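Local coordinates for protein tapirin (PDB 6N2C) that probably binds cellulose and helps bacterial cells adhere to it, with a beta-helical C-terminal domain that also holds a zinc ion, at residues 233-239 and 253-259; 247-253 and 268-273; 497-501 and 513-517; 522-526 and 541-545. All blocks are in the same frame, centred on the assembly; numbering follows the deposited sequence. Where two conformers were deposited one is given.

How the contacts relate
Contacts 1, 2 and 4 join successive turns of a parallel beta-helix, and contact 3 lays a helix on one of its strands. Contacts 1 and 2 lie near the middle of the chain, their centres 13 Å apart, and share M253, which reaches F239 in the first and L268 in the second. Contacts 3 and 4 lie toward one end, centres 12 Å apart, and touch where F500 and N497 pack on P525 and V516 packs on I522. The nearest atoms of contacts 1 and 4 are about 11 Å apart. The zinc ion, held by H530, D532 and E551, lies about 10 Å from the side chain of I514 and about 12 Å from that of F543.

Contact 1 (233-239 and 253-259); sequences IVKNGSF and MYTKNGI
M253 lays its terminal methyl over one face of the F239 ring, CE standing 3.6 Å from the ring centroid and displaced toward the CG side, in a CH-pi and Met-aromatic contact. The two side chains meet at about a right angle. F239 swings its ring to the side opposite its own backbone N (chi1 -172°), while the extended chain of M253 carries the methyl across to it. Beside this pair, V234 and T255 run the same way, V234 CB resting 4.0 Å from T255 CG2, and that methyl also packs on F239 CB. T255 OG1, which also bonds S276 OG, donates to G258 O at 2.8 Å. G258 O takes a second bond from F239 N, 3.1 Å away, on the opposite face of its carbonyl plane, so this buried oxygen is gripped twice. Parallel bonding joins V234 to Y254 and K256, with V234 N 2.9 Å from Y254 O. The ladder is then interrupted and resumes at F239 and I259 with its register shifted by one. In the intervening turn N257 N donates to G237 O at 3.0 Å from well above the carbonyl plane. A water donates to both K235 O and Y254 OH, and the same phenol hydrogen-bonds D277. These are two successive turns of the beta-helix, strand 252-255 lying beside 231-234. Strand 206-209 flanks 231-234 on its other side, and helix 451-457 covers I233 and Y254 from outside.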
loop_
_atom_site.group_PDB
_atom_site.type_symbol
_atom_site.label_atom_id
_atom_site.label_comp_id
_atom_site.label_asym_id
_atom_site.label_seq_id
_atom_site.Cartn_x
_atom_site.Cartn_y
_atom_site.Cartn_z
ATOM N N ILE A 233 0.723 8.803 1.932
ATOM C CA ILE A 233 0.575 9.161 0.549
ATOM C C ILE A 233 1.924 9.455 -0.037
ATOM O O ILE A 233 2.607 10.297 0.442
ATOM C CB ILE A 233 -0.363 10.414 0.358
ATOM C CG1 ILE A 233 -1.750 10.101 0.962
ATOM C CG2 ILE A 233 -0.363 10.887 -1.115
ATOM C CD1 ILE A 233 -2.661 11.315 1.050
ATOM N N VAL A 234 2.237 8.748 -1.098
ATOM C CA VAL A 234 3.519 8.933 -1.858
ATOM C C VAL A 234 3.096 9.328 -3.231
ATOM O O VAL A 234 2.741 8.515 -4.104
ATOM C CB VAL A 234 4.378 7.662 -1.883
ATOM C CG1 VAL A 234 5.758 8.018 -2.436
ATOM C CG2 VAL A 234 4.575 7.140 -0.458
ATOM N N LYS A 235 3.029 10.615 -3.448
ATOM C CA LYS A 235 2.309 11.117 -4.607
ATOM C C LYS A 235 3.051 10.817 -5.960
ATOM O O LYS A 235 2.380 10.605 -6.959
ATOM C CB LYS A 235 2.216 12.646 -4.462
ATOM C CG LYS A 235 1.726 13.332 -5.660
ATOM C CD LYS A 235 0.287 13.689 -5.643
ATOM C CE LYS A 235 -0.012 14.434 -6.951
ATOM N NZ LYS A 235 -1.288 15.114 -7.076
ATOM N N ASN A 236 4.380 10.900 -5.977
ATOM C CA ASN A 236 5.188 10.724 -7.179
ATOM C C ASN A 236 6.327 9.715 -6.937
ATOM O O ASN A 236 7.429 9.866 -7.465
ATOM C CB ASN A 236 5.761 12.098 -7.620
ATOM C CG ASN A 236 4.682 13.112 -7.882
ATOM O OD1 ASN A 236 3.890 12.949 -8.803
ATOM N ND2 ASN A 236 4.665 14.200 -7.104
ATOM N N GLY A 237 6.075 8.700 -6.131
ATOM C CA GLY A 237 7.120 7.773 -5.774
ATOM C C GLY A 237 6.631 6.446 -5.288
ATOM O O GLY A 237 5.415 6.168 -5.356
ATOM N N SER A 238 7.532 5.637 -4.745
ATOM C CA SER A 238 7.167 4.329 -4.178
ATOM C C SER A 238 7.284 4.332 -2.694
ATOM O O SER A 238 7.773 5.309 -2.090
ATOM C CB SER A 238 8.034 3.186 -4.729
ATOM O OG SER A 238 7.984 3.155 -6.114
ATOM N N PHE A 239 6.855 3.233 -2.090
ATOM C CA PHE A 239 7.113 2.940 -0.687
ATOM C C PHE A 239 8.006 1.696 -0.662
ATOM O O PHE A 239 7.658 0.677 -1.290
ATOM C CB PHE A 239 5.825 2.715 0.064
ATOM C CG PHE A 239 6.023 2.587 1.543
ATOM C CD1 PHE A 239 6.458 1.382 2.127
ATOM C CD2 PHE A 239 5.831 3.678 2.388
ATOM C CE1 PHE A 239 6.702 1.305 3.517
ATOM C CE2 PHE A 239 6.040 3.570 3.750
ATOM C CZ PHE A 239 6.473 2.405 4.308
ATOM N N MET A 253 -3.372 3.936 2.113
ATOM C CA MET A 253 -2.001 4.049 1.662
ATOM C C MET A 253 -2.059 4.102 0.179
ATOM O O MET A 253 -2.599 3.205 -0.491
ATOM C CB MET A 253 -1.156 2.848 2.126
ATOM C CG MET A 253 0.268 2.876 1.588
ATOM S SD MET A 253 1.187 1.615 2.481
ATOM C CE MET A 253 2.814 1.935 1.850
ATOM N N TYR A 254 -1.512 5.198 -0.395
ATOM C CA TYR A 254 -1.443 5.410 -1.816
ATOM C C TYR A 254 0.009 5.590 -2.242
ATOM O O TYR A 254 0.707 6.334 -1.617
ATOM C CB TYR A 254 -2.201 6.720 -2.272
ATOM C CG TYR A 254 -1.871 7.052 -3.737
ATOM C CD1 TYR A 254 -2.578 6.422 -4.796
ATOM C CD2 TYR A 254 -0.857 7.959 -4.120
ATOM C CE1 TYR A 254 -2.236 6.634 -6.108
ATOM C CE2 TYR A 254 -0.544 8.186 -5.441
ATOM C CZ TYR A 254 -1.229 7.567 -6.426
ATOM O OH TYR A 254 -0.928 7.817 -7.709
ATOM N N THR A 255 0.449 4.959 -3.361
ATOM C CA THR A 255 1.735 5.286 -3.991
ATOM C C THR A 255 1.544 5.338 -5.473
ATOM O O THR A 255 0.740 4.591 -6.010
ATOM C CB THR A 255 2.863 4.309 -3.642
ATOM O OG1 THR A 255 2.793 3.132 -4.461
ATOM C CG2 THR A 255 2.931 3.993 -2.210
ATOM N N LYS A 256 2.260 6.241 -6.135
ATOM C CA LYS A 256 2.215 6.217 -7.594
ATOM C C LYS A 256 3.017 5.027 -8.194
ATOM O O LYS A 256 2.604 4.363 -9.184
ATOM C CB LYS A 256 2.774 7.516 -8.130
ATOM C CG LYS A 256 2.533 7.685 -9.605
ATOM C CD LYS A 256 3.337 8.854 -10.194
ATOM C CE LYS A 256 3.369 8.733 -11.718
ATOM N NZ LYS A 256 4.080 9.872 -12.399
ATOM N N ASN A 257 4.210 4.877 -7.735
ATOM C CA ASN A 257 5.189 4.029 -8.442
ATOM C C ASN A 257 5.467 2.650 -7.834
ATOM O O ASN A 257 6.410 2.013 -8.214
ATOM C CB ASN A 257 6.484 4.799 -8.688
ATOM C CG ASN A 257 6.267 5.940 -9.681
ATOM O OD1 ASN A 257 5.357 5.873 -10.500
ATOM N ND2 ASN A 257 7.010 6.973 -9.549
ATOM N N GLY A 258 4.628 2.220 -6.916
ATOM C CA GLY A 258 4.744 0.909 -6.399
ATOM C C GLY A 258 5.003 0.778 -4.911
ATOM O O GLY A 258 5.150 1.739 -4.170
ATOM N N ILE A 259 4.963 -0.480 -4.470
ATOM C CA ILE A 259 5.330 -0.796 -3.092
ATOM C C ILE A 259 6.269 -2.000 -3.176
ATOM O O ILE A 259 5.851 -3.075 -3.632
ATOM C CB ILE A 259 4.132 -1.127 -2.232
ATOM C CG1 ILE A 259 3.035 0.028 -2.329
ATOM C CG2 ILE A 259 4.556 -1.440 -0.812
ATOM C CD1 ILE A 259 1.786 -0.245 -1.493
HETATM O O HOH W 1 -0.087 10.498 -8.075
#

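Contact 2 (247-253 and 268-273); sequences VVVNNLM and LESNSL
L268 CD1 packs into the angle between V247 and M253 of the preceding turn, 3.7 Å from V247 CG1 and 3.8 Å from M253 SD. V247 points the same way as L268, whereas M253 comes from the strand after the corner, so the leucine packs against both walls at once. V248 and E269 run side by side on the reverse face, V248 CG1 lying 3.9 Å from E269 CD. The extended glutamate is steadied beyond that: N271 ND2 donates to E269 OE2 at 3.0 Å, with the acceptor lying in the amide plane, and R267 forms a salt bridge to OE1. The backbones run in parallel register, and V249 N donates nearly along the C=O axis to E269 O at 2.8 Å. At the corner N251 O receives L273 N at 3.0 Å, which keeps the register after the bend. A water sits inside the bend within bonding distance of V249 O, N251 O and S270 OG, but cannot serve all its neighbours as donor. N251 ND2 is held from outside by N231 and A175. Stacked corners, with aligned strands before and after them, are characteristic of a parallel beta-helix, the fold of this domain.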
loop_
_atom_site.group_PDB
_atom_site.type_symbol
_atom_site.label_atom_id
_atom_site.label_comp_id
_atom_site.label_asym_id
_atom_site.label_seq_id
_atom_site.Cartn_x
_atom_site.Cartn_y
_atom_site.Cartn_z
ATOM N N VAL A 247 4.133 -2.229 9.241
ATOM C CA VAL A 247 3.476 -0.923 8.862
ATOM C C VAL A 247 1.991 -1.156 8.999
ATOM O O VAL A 247 1.459 -2.132 8.474
ATOM C CB VAL A 247 3.842 -0.504 7.468
ATOM C CG1 VAL A 247 3.041 0.741 7.007
ATOM C CG2 VAL A 247 5.328 -0.164 7.394
ATOM N N VAL A 248 1.279 -0.216 9.665
ATOM C CA VAL A 248 -0.141 -0.320 9.876
ATOM C C VAL A 248 -0.731 1.041 9.420
ATOM O O VAL A 248 -0.325 2.054 9.992
ATOM C CB VAL A 248 -0.510 -0.505 11.388
ATOM C CG1 VAL A 248 -2.017 -0.681 11.507
ATOM C CG2 VAL A 248 0.163 -1.772 11.920
ATOM N N VAL A 249 -1.593 0.985 8.413
ATOM C CA VAL A 249 -2.234 2.184 7.826
ATOM C C VAL A 249 -3.738 1.964 7.954
ATOM O O VAL A 249 -4.345 1.125 7.269
ATOM C CB VAL A 249 -1.832 2.458 6.371
ATOM C CG1 VAL A 249 -2.484 3.808 5.983
ATOM C CG2 VAL A 249 -0.329 2.551 6.259
ATOM N N ASN A 250 -4.358 2.730 8.842
ATOM C CA ASN A 250 -5.800 2.503 9.149
ATOM C C ASN A 250 -6.689 2.806 7.960
ATOM O O ASN A 250 -7.595 2.019 7.605
ATOM C CB ASN A 250 -6.233 3.281 10.374
ATOM C CG ASN A 250 -7.574 2.830 10.897
ATOM O OD1 ASN A 250 -7.813 1.631 11.046
ATOM N ND2 ASN A 250 -8.479 3.776 11.109
ATOM N N ASN A 251 -6.441 3.932 7.302
ATOM C CA ASN A 251 -7.348 4.392 6.222
ATOM C C ASN A 251 -6.742 4.103 4.838
ATOM O O ASN A 251 -6.887 2.995 4.328
ATOM C CB ASN A 251 -7.759 5.842 6.438
ATOM C CG ASN A 251 -8.836 6.269 5.498
ATOM O OD1 ASN A 251 -9.912 5.636 5.438
ATOM N ND2 ASN A 251 -8.563 7.257 4.716
ATOM N N LEU A 252 -6.011 5.017 4.249
ATOM C CA LEU A 252 -5.477 4.666 2.951
ATOM C C LEU A 252 -3.974 4.874 2.846
ATOM O O LEU A 252 -3.404 5.843 3.356
ATOM C CB LEU A 252 -6.220 5.355 1.792
ATOM C CG LEU A 252 -5.883 6.839 1.697
ATOM C CD1 LEU A 252 -4.609 7.105 0.910
ATOM C CD2 LEU A 252 -7.068 7.595 1.097
ATOM N N MET A 253 -3.372 3.936 2.113
ATOM C CA MET A 253 -2.001 4.049 1.662
ATOM C C MET A 253 -2.059 4.102 0.179
ATOM O O MET A 253 -2.599 3.205 -0.491
ATOM C CB MET A 253 -1.156 2.848 2.126
ATOM C CG MET A 253 0.268 2.876 1.588
ATOM S SD MET A 253 1.187 1.615 2.481
ATOM C CE MET A 253 2.814 1.935 1.850
ATOM N N LEU A 268 2.460 -5.466 6.155
ATOM C CA LEU A 268 1.650 -4.260 5.815
ATOM C C LEU A 268 0.223 -4.596 6.118
ATOM O O LEU A 268 -0.372 -5.451 5.457
ATOM C CB LEU A 268 1.801 -3.953 4.344
ATOM C CG LEU A 268 1.089 -2.720 3.755
ATOM C CD1 LEU A 268 1.349 -1.527 4.631
ATOM C CD2 LEU A 268 1.542 -2.511 2.337
ATOM N N GLU A 269 -0.378 -3.841 7.045
ATOM C CA GLU A 269 -1.751 -3.962 7.412
ATOM C C GLU A 269 -2.483 -2.682 6.926
ATOM O O GLU A 269 -2.077 -1.586 7.338
ATOM C CB GLU A 269 -1.880 -4.086 8.891
ATOM C CG GLU A 269 -3.336 -4.215 9.384
ATOM C CD GLU A 269 -3.447 -4.306 10.936
ATOM O OE1 GLU A 269 -2.430 -4.768 11.599
ATOM O OE2 GLU A 269 -4.510 -3.750 11.462
ATOM N N SER A 270 -3.425 -2.866 6.018
ATOM C CA SER A 270 -4.227 -1.769 5.412
ATOM C C SER A 270 -5.695 -2.053 5.730
ATOM O O SER A 270 -6.284 -3.044 5.262
ATOM C CB SER A 270 -3.962 -1.683 3.903
ATOM O OG SER A 270 -4.918 -0.823 3.261
ATOM N N ASN A 271 -6.268 -1.223 6.588
ATOM C CA ASN A 271 -7.644 -1.474 7.104
ATOM C C ASN A 271 -8.739 -0.801 6.305
ATOM O O ASN A 271 -9.879 -0.947 6.618
ATOM C CB ASN A 271 -7.712 -1.126 8.563
ATOM C CG ASN A 271 -6.815 -1.995 9.345
ATOM O OD1 ASN A 271 -6.797 -3.189 9.078
ATOM N ND2 ASN A 271 -6.071 -1.461 10.242
ATOM N N SER A 272 -8.445 -0.102 5.258
ATOM C CA SER A 272 -9.541 0.292 4.323
ATOM C C SER A 272 -9.125 0.254 2.899
ATOM O O SER A 272 -9.727 -0.462 2.139
ATOM C CB SER A 272 -10.039 1.692 4.742
ATOM O OG SER A 272 -10.944 2.234 3.806
ATOM N N LEU A 273 -8.100 0.986 2.505
ATOM C CA LEU A 273 -7.753 1.082 1.071
ATOM C C LEU A 273 -6.242 1.068 0.892
ATOM O O LEU A 273 -5.555 1.897 1.514
ATOM C CB LEU A 273 -8.313 2.401 0.501
ATOM C CG LEU A 273 -8.057 2.735 -0.972
ATOM C CD1 LEU A 273 -8.423 1.594 -1.933
ATOM C CD2 LEU A 273 -8.711 4.043 -1.443
HETATM O O HOH W 2 -4.610 1.535 4.397
#

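Contact 3 (497-501 and 513-517); sequences NEIFN and QIFVI
The F500 ring reaches the strand obliquely, its CE1 4.3 Å from I514 CG2, and it also touches P525, I522, V524 and L535. F515 leaves the strand on the side away from the helix; OE1 of Q513, on the same strand, lies at the edge of its ring, in plane. The rest of the contact is carried by aliphatic branches. I499 and I514 approach tip to tip, with I499 CG1 3.9 Å from I514 CD1, and the same terminal methyl lies 3.7 Å from I499 O. I499 sends CG1 opposite its backbone N (chi1 -169°), which carries CD1 on toward the strand, where it comes within 4.1 Å of F515 O. Its other branch slides past V516, the methyls I499 CG2 and V516 CG2 being 4.0 Å apart. No hydrogen bond crosses between 497-501 and 513-517, and all five touching residues are buried. Helix 494-500 is laid on strand 513-518 within a beta-alpha-beta unit whose first strand, 483-488, meets I499 through Y484 and L486. On the other side of 513-518, strand 534-537 brings L535 against F500 and V516, and the backbone of I514 bonds to that of the zinc ligand D532.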
loop_
_atom_site.group_PDB
_atom_site.type_symbol
_atom_site.label_atom_id
_atom_site.label_comp_id
_atom_site.label_asym_id
_atom_site.label_seq_id
_atom_site.Cartn_x
_atom_site.Cartn_y
_atom_site.Cartn_z
ATOM N N ASN A 497 20.030 22.354 12.732
ATOM C CA ASN A 497 20.835 21.728 13.824
ATOM C C ASN A 497 20.599 22.434 15.208
ATOM O O ASN A 497 20.565 21.812 16.275
ATOM C CB ASN A 497 22.329 21.709 13.496
ATOM C CG ASN A 497 22.679 20.519 12.593
ATOM O OD1 ASN A 497 22.257 19.372 12.829
ATOM N ND2 ASN A 497 23.424 20.793 11.542
ATOM N N GLU A 498 20.425 23.720 15.125
ATOM C CA GLU A 498 20.220 24.542 16.313
ATOM C C GLU A 498 18.930 24.148 17.076
ATOM O O GLU A 498 18.961 24.027 18.296
ATOM C CB GLU A 498 20.149 26.000 15.877
ATOM C CG GLU A 498 20.205 26.993 17.013
ATOM C CD GLU A 498 19.955 28.439 16.571
ATOM O OE1 GLU A 498 20.199 29.325 17.439
ATOM O OE2 GLU A 498 19.513 28.690 15.403
ATOM N N ILE A 499 17.828 23.924 16.347
ATOM C CA ILE A 499 16.604 23.485 17.036
ATOM C C ILE A 499 16.713 22.103 17.558
ATOM O O ILE A 499 16.268 21.767 18.698
ATOM C CB ILE A 499 15.334 23.755 16.193
ATOM C CG1 ILE A 499 14.084 23.531 17.048
ATOM C CG2 ILE A 499 15.272 22.935 14.932
ATOM C CD1 ILE A 499 12.810 24.090 16.458
ATOM N N PHE A 500 17.327 21.188 16.787
ATOM C CA PHE A 500 17.470 19.867 17.326
ATOM C C PHE A 500 18.344 19.803 18.577
ATOM O O PHE A 500 18.101 18.963 19.464
ATOM C CB PHE A 500 17.979 18.830 16.274
ATOM C CG PHE A 500 16.935 18.442 15.270
ATOM C CD1 PHE A 500 15.851 17.737 15.686
ATOM C CD2 PHE A 500 17.034 18.742 13.938
ATOM C CE1 PHE A 500 14.862 17.366 14.785
ATOM C CE2 PHE A 500 16.031 18.342 13.037
ATOM C CZ PHE A 500 14.921 17.685 13.506
ATOM N N ASN A 501 19.336 20.653 18.656
ATOM C CA ASN A 501 20.162 20.680 19.875
ATOM C C ASN A 501 19.419 21.232 21.123
ATOM O O ASN A 501 19.946 21.157 22.218
ATOM C CB ASN A 501 21.468 21.413 19.601
ATOM C CG ASN A 501 22.498 20.514 18.947
ATOM O OD1 ASN A 501 22.973 20.789 17.854
ATOM N ND2 ASN A 501 22.844 19.423 19.614
ATOM N N GLN A 513 9.027 19.317 22.708
ATOM C CA GLN A 513 8.499 19.113 21.388
ATOM C C GLN A 513 9.190 19.977 20.400
ATOM O O GLN A 513 9.614 21.062 20.705
ATOM C CB GLN A 513 7.003 19.304 21.356
ATOM C CG GLN A 513 6.153 18.510 22.391
ATOM C CD GLN A 513 4.733 18.935 22.582
ATOM O OE1 GLN A 513 4.322 20.001 22.073
ATOM N NE2 GLN A 513 3.958 18.169 23.385
ATOM N N ILE A 514 9.231 19.480 19.146
ATOM C CA ILE A 514 9.972 20.135 18.080
ATOM C C ILE A 514 9.063 20.240 16.876
ATOM O O ILE A 514 8.557 19.234 16.414
ATOM C CB ILE A 514 11.259 19.364 17.730
ATOM C CG1 ILE A 514 12.265 19.293 18.898
ATOM C CG2 ILE A 514 11.933 19.945 16.506
ATOM C CD1 ILE A 514 12.825 20.606 19.223
ATOM N N PHE A 515 8.913 21.457 16.343
ATOM C CA PHE A 515 8.084 21.668 15.158
ATOM C C PHE A 515 8.915 22.422 14.118
ATOM O O PHE A 515 9.308 23.576 14.355
ATOM C CB PHE A 515 6.818 22.467 15.549
ATOM C CG PHE A 515 6.017 21.785 16.561
ATOM C CD1 PHE A 515 5.102 20.810 16.244
ATOM C CD2 PHE A 515 6.237 22.072 17.937
ATOM C CE1 PHE A 515 4.361 20.152 17.218
ATOM C CE2 PHE A 515 5.536 21.393 18.875
ATOM C CZ PHE A 515 4.592 20.490 18.544
ATOM N N VAL A 516 9.159 21.770 12.987
ATOM C CA VAL A 516 9.961 22.327 11.885
ATOM C C VAL A 516 9.181 22.395 10.607
ATOM O O VAL A 516 8.616 21.394 10.152
ATOM C CB VAL A 516 11.275 21.553 11.717
ATOM C CG1 VAL A 516 12.104 22.207 10.628
ATOM C CG2 VAL A 516 12.063 21.524 12.969
ATOM N N ILE A 517 9.100 23.595 10.002
ATOM C CA ILE A 517 8.458 23.783 8.737
ATOM C C ILE A 517 9.437 24.550 7.854
ATOM O O ILE A 517 9.728 25.727 8.197
ATOM C CB ILE A 517 7.152 24.545 8.838
ATOM C CG1 ILE A 517 6.147 23.835 9.793
ATOM C CG2 ILE A 517 6.514 24.638 7.426
ATOM C CD1 ILE A 517 6.296 24.306 11.240
#

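Contact 4 (522-526 and 541-545); sequences INVPP and LQFNG. With EDO (1,2-ethanediol), chain D.
The branched end of L541 fills the hollow between I522 and V524, with L541 CD1 3.8 Å from I522 CB and 4.2 Å from V524 CG2. The same V524 methyl presses on the F543 ring, CG2 sitting 3.7 Å from F543 CE2, so it touches both leucine and phenylalanine. I522 runs alongside L541 and V524 alongside F543, which keeps these bumps in step on the inner face. On the opposite face N523 and Q542 cross obliquely, their amide planes 56° apart, and N523 OD1 touches Q542 CB. N544 is folded back against the first strand: its CB abuts V524 O, and CG stands opposite its carbonyl carbon (chi1 -75°), which holds the amide there with OD1 3.3 Å from N523 CB. Beyond the strands the chains close up, P526 CA approaching G545 CA to 3.7 Å; with no side chain on the glycine, the proline lies on its backbone, while P526 CB meets N544 O. Three backbone bonds hold the parallel register: Q542 N to I522 O, V524 N to Q542 O at 2.8 Å, and N544 N to V524 O, this last in the carbonyl plane. G545 N donates to a water lying near V524 O. N523 N faces outward from 522-524, an outermost strand, and donates to O1 of an ethanediol, probably from the crystallisation liquor, at 2.9 Å. Strand 541-543 is joined on its other side to 194-195; strand 534-537 packs L535 against I522 and L541, 548-552 lies on F543, and helix 494-500 covers I522 and V524 through F500.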
loop_
_atom_site.group_PDB
_atom_site.type_symbol
_atom_site.label_atom_id
_atom_site.label_comp_id
_atom_site.label_asym_id
_atom_site.label_seq_id
_atom_site.Cartn_x
_atom_site.Cartn_y
_atom_site.Cartn_z
ATOM N N ILE A 522 15.414 18.596 5.688
ATOM C CA ILE A 522 15.668 18.358 7.100
ATOM C C ILE A 522 16.518 17.156 7.261
ATOM O O ILE A 522 16.100 16.072 6.935
ATOM C CB ILE A 522 14.398 18.187 7.973
ATOM C CG1 ILE A 522 13.519 19.421 7.907
ATOM C CG2 ILE A 522 14.795 17.928 9.408
ATOM C CD1 ILE A 522 12.098 19.284 8.450
ATOM N N ASN A 523 17.755 17.342 7.778
ATOM C CA ASN A 523 18.593 16.204 8.121
ATOM C C ASN A 523 18.617 16.090 9.573
ATOM O O ASN A 523 19.179 16.970 10.253
ATOM C CB ASN A 523 20.021 16.476 7.590
ATOM C CG ASN A 523 20.059 16.601 6.089
ATOM O OD1 ASN A 523 19.310 15.888 5.370
ATOM N ND2 ASN A 523 20.889 17.552 5.574
ATOM N N VAL A 524 18.025 15.038 10.089
ATOM C CA VAL A 524 17.891 14.843 11.514
ATOM C C VAL A 524 19.191 14.255 12.084
ATOM O O VAL A 524 19.714 13.241 11.596
ATOM C CB VAL A 524 16.765 13.935 11.862
ATOM C CG1 VAL A 524 16.571 13.858 13.377
ATOM C CG2 VAL A 524 15.458 14.449 11.241
ATOM N N PRO A 525 19.775 14.926 13.090
ATOM C CA PRO A 525 21.061 14.431 13.593
ATOM C C PRO A 525 21.003 13.039 14.108
ATOM O O PRO A 525 19.994 12.626 14.693
ATOM C CB PRO A 525 21.382 15.390 14.754
ATOM C CG PRO A 525 20.730 16.616 14.394
ATOM C CD PRO A 525 19.475 16.266 13.613
ATOM N N PRO A 526 22.120 12.285 13.971
ATOM C CA PRO A 526 22.104 10.908 14.498
ATOM C C PRO A 526 22.005 10.676 15.983
ATOM O O PRO A 526 21.664 9.579 16.396
ATOM C CB PRO A 526 23.436 10.342 14.013
ATOM C CG PRO A 526 24.304 11.507 13.901
ATOM C CD PRO A 526 23.452 12.678 13.464
ATOM N N LEU A 541 13.450 14.700 3.712
ATOM C CA LEU A 541 13.559 14.431 5.100
ATOM C C LEU A 541 14.420 13.190 5.337
ATOM O O LEU A 541 14.008 12.031 5.037
ATOM C CB LEU A 541 12.162 14.240 5.692
ATOM C CG LEU A 541 12.117 13.790 7.106
ATOM C CD1 LEU A 541 12.803 14.760 8.065
ATOM C CD2 LEU A 541 10.676 13.625 7.492
ATOM N N GLN A 542 15.589 13.422 5.921
ATOM C CA GLN A 542 16.615 12.322 6.021
ATOM C C GLN A 542 16.976 12.166 7.412
ATOM O O GLN A 542 17.367 13.161 8.062
ATOM C CB GLN A 542 17.817 12.684 5.173
ATOM C CG GLN A 542 19.004 11.768 5.300
ATOM C CD GLN A 542 19.511 11.256 3.962
ATOM O OE1 GLN A 542 19.637 12.034 2.973
ATOM N NE2 GLN A 542 19.752 9.929 3.901
ATOM N N PHE A 543 16.853 10.950 7.913
ATOM C CA PHE A 543 17.259 10.628 9.252
ATOM C C PHE A 543 18.690 10.106 9.176
ATOM O O PHE A 543 18.924 9.073 8.547
ATOM C CB PHE A 543 16.324 9.617 9.887
ATOM C CG PHE A 543 14.940 10.207 10.087
ATOM C CD1 PHE A 543 13.989 10.246 9.046
ATOM C CD2 PHE A 543 14.626 10.817 11.282
ATOM C CE1 PHE A 543 12.727 10.809 9.214
ATOM C CE2 PHE A 543 13.369 11.411 11.441
ATOM C CZ PHE A 543 12.408 11.427 10.411
ATOM N N ASN A 544 19.608 10.846 9.794
ATOM C CA ASN A 544 21.070 10.543 9.690
ATOM C C ASN A 544 21.476 9.486 10.701
ATOM O O ASN A 544 22.601 8.973 10.641
ATOM C CB ASN A 544 21.896 11.808 9.746
ATOM C CG ASN A 544 21.836 12.627 8.423
ATOM O OD1 ASN A 544 21.964 13.879 8.398
ATOM N ND2 ASN A 544 21.725 11.924 7.323
ATOM N N GLY A 545 20.539 9.153 11.586
ATOM C CA GLY A 545 20.651 8.121 12.579
ATOM C C GLY A 545 19.451 7.232 12.669
ATOM O O GLY A 545 18.356 7.565 12.169
HETATM C C1 EDO D . 19.247 20.227 6.295
HETATM O O1 EDO D . 18.954 20.003 7.651
HETATM C C2 EDO D . 19.049 21.708 5.935
HETATM O O2 EDO D . 19.860 22.605 6.719
HETATM O O HOH W 3 18.293 10.745 12.819
#